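Local coordinates for protein aspartate aminotransferase (Thermotoga maritima, PDB 1O4S) that catalyses the pyridoxal-phosphate-dependent transfer of an amino group from L-aspartate to 2-oxoglutarate, giving oxaloacetate and L-glutamate, and works as a homodimer, at residues G49-V59 and S245-W253. Residues are numbered along the deposited sequence; the frame is centred on the assembly and turned at random.
With PLP (pyridoxal-5'-phosphate), chain M.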
loop_
_atom_site.group_PDB
_atom_site.type_symbol
_atom_site.label_atom_id
_atom_site.label_comp_id
_atom_site.label_asym_id
_atom_site.label_seq_id
_atom_site.Cartn_x
_atom_site.Cartn_y
_atom_site.Cartn_z
ATOM N N GLY B 49 3.363 -10.373 16.757
ATOM C CA GLY B 49 2.582 -10.912 15.668
ATOM C C GLY B 49 3.392 -11.434 14.493
ATOM O O GLY B 49 2.838 -11.558 13.384
ATOM N N GLU B 50 4.689 -11.727 14.701
ATOM C CA GLU B 50 5.564 -12.231 13.630
ATOM C C GLU B 50 6.527 -13.285 14.143
ATOM O O GLU B 50 6.996 -13.169 15.266
ATOM C CB GLU B 50 6.393 -11.091 12.973
ATOM C CG GLU B 50 7.456 -10.469 13.872
ATOM C CD GLU B 50 7.984 -9.139 13.374
ATOM O OE1 GLU B 50 8.018 -8.929 12.137
ATOM O OE2 GLU B 50 8.391 -8.315 14.242
ATOM N N PRO B 51 6.868 -14.264 13.293
ATOM C CA PRO B 51 7.817 -15.296 13.700
ATOM C C PRO B 51 9.195 -14.719 14.013
ATOM O O PRO B 51 9.615 -13.679 13.478
ATOM C CB PRO B 51 7.821 -16.281 12.511
ATOM C CG PRO B 51 6.582 -15.963 11.750
ATOM C CD PRO B 51 6.364 -14.489 11.923
ATOM N N ASP B 52 9.887 -15.373 14.917
ATOM C CA ASP B 52 11.232 -14.959 15.314
ATOM C C ASP B 52 12.311 -15.695 14.488
ATOM O O ASP B 52 13.313 -16.152 15.019
ATOM C CB ASP B 52 11.422 -15.229 16.814
ATOM C CG ASP B 52 11.209 -16.701 17.184
ATOM O OD1 ASP B 52 10.253 -17.320 16.689
ATOM O OD2 ASP B 52 11.929 -17.313 17.987
ATOM N N PHE B 53 12.048 -15.930 13.220
ATOM C CA PHE B 53 12.981 -16.623 12.371
ATOM C C PHE B 53 13.416 -15.565 11.349
ATOM O O PHE B 53 12.703 -14.597 11.099
ATOM C CB PHE B 53 12.323 -17.825 11.682
ATOM C CG PHE B 53 12.293 -19.070 12.517
ATOM C CD1 PHE B 53 13.005 -20.193 12.148
ATOM C CD2 PHE B 53 11.541 -19.126 13.682
ATOM C CE1 PHE B 53 12.985 -21.357 12.942
ATOM C CE2 PHE B 53 11.520 -20.274 14.465
ATOM C CZ PHE B 53 12.242 -21.379 14.088
ATOM N N PRO B 54 14.592 -15.738 10.765
ATOM C CA PRO B 54 15.034 -14.837 9.695
ATOM C C PRO B 54 14.295 -15.196 8.454
ATOM O O PRO B 54 13.660 -16.244 8.386
ATOM C CB PRO B 54 16.552 -15.141 9.557
ATOM C CG PRO B 54 16.764 -16.525 10.140
ATOM C CD PRO B 54 15.594 -16.788 11.064
ATOM N N THR B 55 14.382 -14.323 7.468
ATOM C CA THR B 55 14.075 -14.674 6.090
ATOM C C THR B 55 14.938 -15.870 5.686
ATOM O O THR B 55 16.134 -15.859 5.935
ATOM C CB THR B 55 14.405 -13.493 5.183
ATOM O OG1 THR B 55 13.556 -12.399 5.506
ATOM C CG2 THR B 55 14.138 -13.842 3.737
ATOM N N PRO B 56 14.372 -16.907 5.079
ATOM C CA PRO B 56 15.192 -18.047 4.670
ATOM C C PRO B 56 16.342 -17.638 3.782
ATOM O O PRO B 56 16.158 -16.836 2.889
ATOM C CB PRO B 56 14.204 -18.924 3.917
ATOM C CG PRO B 56 12.904 -18.619 4.546
ATOM C CD PRO B 56 12.959 -17.136 4.765
ATOM N N GLU B 57 17.520 -18.193 4.022
ATOM C CA GLU B 57 18.693 -17.751 3.319
ATOM C C GLU B 57 18.559 -17.867 1.792
ATOM O O GLU B 57 19.049 -17.033 1.092
ATOM C CB GLU B 57 19.939 -18.469 3.835
ATOM C CG GLU B 57 21.262 -17.794 3.423
ATOM C CD GLU B 57 21.406 -16.352 3.962
ATOM O OE1 GLU B 57 22.342 -15.626 3.524
ATOM O OE2 GLU B 57 20.579 -15.922 4.829
ATOM N N PRO B 58 17.913 -18.889 1.245
ATOM C CA PRO B 58 17.787 -18.932 -0.217
ATOM C C PRO B 58 17.019 -17.748 -0.774
ATOM O O PRO B 58 17.291 -17.339 -1.909
ATOM C CB PRO B 58 17.088 -20.272 -0.479
ATOM C CG PRO B 58 17.448 -21.083 0.728
ATOM C CD PRO B 58 17.373 -20.103 1.879
ATOM N N VAL B 59 16.079 -17.231 0.010
ATOM C CA VAL B 59 15.297 -16.071 -0.362
ATOM C C VAL B 59 16.188 -14.822 -0.324
ATOM O O VAL B 59 16.171 -14.054 -1.256
ATOM C CB VAL B 59 14.068 -15.871 0.558
ATOM C CG1 VAL B 59 13.271 -14.584 0.163
ATOM C CG2 VAL B 59 13.170 -17.096 0.519
ATOM N N SER B 245 4.294 -13.876 4.927
ATOM C CA SER B 245 4.713 -13.249 6.174
ATOM C C SER B 245 4.920 -14.277 7.275
ATOM O O SER B 245 5.926 -14.264 7.946
ATOM C CB SER B 245 3.679 -12.230 6.628
ATOM O OG SER B 245 3.848 -10.993 5.966
ATOM N N LYS B 246 3.945 -15.147 7.468
ATOM C CA LYS B 246 3.986 -16.081 8.589
ATOM C C LYS B 246 4.645 -17.372 8.200
ATOM O O LYS B 246 5.504 -17.871 8.916
ATOM C CB LYS B 246 2.555 -16.296 9.176
ATOM C CG LYS B 246 1.769 -14.951 9.484
ATOM C CD LYS B 246 2.542 -14.011 10.398
ATOM C CE LYS B 246 1.926 -12.588 10.588
ATOM N NZ LYS B 246 0.503 -12.549 10.280
ATOM N N SER B 247 4.264 -17.906 7.039
ATOM C CA SER B 247 4.771 -19.175 6.569
ATOM C C SER B 247 6.280 -19.173 6.376
ATOM O O SER B 247 6.894 -20.212 6.547
ATOM C CB SER B 247 4.058 -19.599 5.268
ATOM O OG SER B 247 4.361 -18.702 4.207
ATOM N N HIS B 248 6.876 -18.024 6.026
ATOM C CA HIS B 248 8.309 -17.950 5.726
ATOM C C HIS B 248 9.024 -16.898 6.520
ATOM O O HIS B 248 10.162 -16.540 6.204
ATOM C CB HIS B 248 8.513 -17.653 4.253
ATOM C CG HIS B 248 8.132 -18.789 3.372
ATOM N ND1 HIS B 248 6.875 -18.911 2.821
ATOM C CD2 HIS B 248 8.822 -19.883 2.985
ATOM C CE1 HIS B 248 6.824 -20.007 2.083
ATOM N NE2 HIS B 248 7.990 -20.619 2.175
ATOM N N SER B 249 8.355 -16.388 7.539
ATOM C CA SER B 249 8.921 -15.367 8.379
ATOM C C SER B 249 9.468 -14.202 7.541
ATOM O O SER B 249 10.638 -13.810 7.678
ATOM C CB SER B 249 10.005 -15.944 9.271
ATOM O OG SER B 249 10.167 -15.153 10.416
ATOM N N MET B 250 8.627 -13.720 6.632
ATOM C CA MET B 250 8.989 -12.650 5.717
ATOM C C MET B 250 8.128 -11.421 5.934
ATOM O O MET B 250 7.818 -10.726 5.007
ATOM C CB MET B 250 8.879 -13.146 4.274
ATOM C CG MET B 250 10.003 -14.090 3.909
ATOM S SD MET B 250 9.796 -14.810 2.267
ATOM C CE MET B 250 9.774 -13.355 1.196
ATOM N N THR B 251 7.748 -11.157 7.196
ATOM C CA THR B 251 6.798 -10.080 7.526
ATOM C C THR B 251 7.215 -8.717 6.992
ATOM O O THR B 251 6.366 -7.999 6.477
ATOM C CB THR B 251 6.577 -9.944 9.058
ATOM O OG1 THR B 251 7.843 -9.978 9.687
ATOM C CG2 THR B 251 5.749 -11.079 9.637
ATOM N N GLY B 252 8.491 -8.349 7.119
ATOM C CA GLY B 252 8.971 -7.064 6.657
ATOM C C GLY B 252 9.049 -6.893 5.131
ATOM O O GLY B 252 9.205 -5.792 4.672
ATOM N N TRP B 253 8.935 -7.979 4.378
ATOM C CA TRP B 253 8.919 -7.959 2.904
ATOM C C TRP B 253 7.619 -7.403 2.318
ATOM O O TRP B 253 7.666 -6.775 1.277
ATOM C CB TRP B 253 9.204 -9.329 2.298
ATOM C CG TRP B 253 10.587 -9.775 2.487
ATOM C CD1 TRP B 253 11.088 -10.543 3.517
ATOM C CD2 TRP B 253 11.665 -9.544 1.602
ATOM N NE1 TRP B 253 12.419 -10.795 3.306
ATOM C CE2 TRP B 253 12.807 -10.159 2.155
ATOM C CE3 TRP B 253 11.794 -8.850 0.391
ATOM C CZ2 TRP B 253 14.047 -10.100 1.543
ATOM C CZ3 TRP B 253 13.033 -8.786 -0.204
ATOM C CH2 TRP B 253 14.135 -9.415 0.371
HETATM N N1 PLP M . -4.290 -11.774 9.219
HETATM C C2 PLP M . -3.907 -12.080 10.510
HETATM C C2A PLP M . -5.006 -12.541 11.422
HETATM C C3 PLP M . -2.576 -11.927 10.931
HETATM O O3 PLP M . -2.254 -12.212 12.078
HETATM C C4 PLP M . -1.595 -11.510 10.016
HETATM C C4A PLP M . -0.126 -11.367 10.470
HETATM C C5 PLP M . -2.035 -11.230 8.699
HETATM C C6 PLP M . -3.373 -11.362 8.332
HETATM C C5A PLP M . -1.160 -10.770 7.552
HETATM O O4P PLP M . -0.137 -9.796 7.665
HETATM P P PLP M . 0.813 -9.414 6.434
HETATM O O1P PLP M . 2.105 -9.222 7.137
HETATM O O2P PLP M . 0.804 -10.494 5.433
HETATM O O3P PLP M . 0.181 -8.142 6.025
HETATM O O HOH W 1 12.495 -11.778 7.794
#
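Thr251 OG1 donates to Glu50 OE1 at 2.7 Å, on the carboxylate's anti lone pair. Threonine suits the place by adding a methyl, CG2, that lies 3.4 Å from Glu50 CB. Two donors hold OE1: Thr251 OG1 and the backbone N of Tyr74 of the second subunit. The rigid Pro51 ring packs over the loop, CB 3.3 Å from Ser249 OG and CG near Lys246 O. Small enough to fit beneath it, Ser249 donates through OG to Phe53 O at 2.7 Å, from above the carbonyl plane; chi1 -156° swings the hydroxyl away from the backbone N. In this fold-type I aminotransferase, residues 245-253 belong to the loop between strands 238-243 and 256-259. Lys246, long but folded at chi2 (-55°), joins NZ to PLP C4A at 1.4 Å, consistent with the internal aldimine of this family, and Ser245 OG donates to the phosphate. Gly49, which probably binds the substrate aspartate, has no side chain and meets Lys246 CE through its carbonyl oxygen. Farther along, Trp253 NE1 points in its ring plane at Thr55 OG1, 3.0 Å away and 158° at the hydrogen; that hydroxyl in turn donates to a water bonded to Ser249 O. Flexible Met250 bends, bringing CE over the rim of one indole face of Trp253 and 3.8 Å from Val59 CG1.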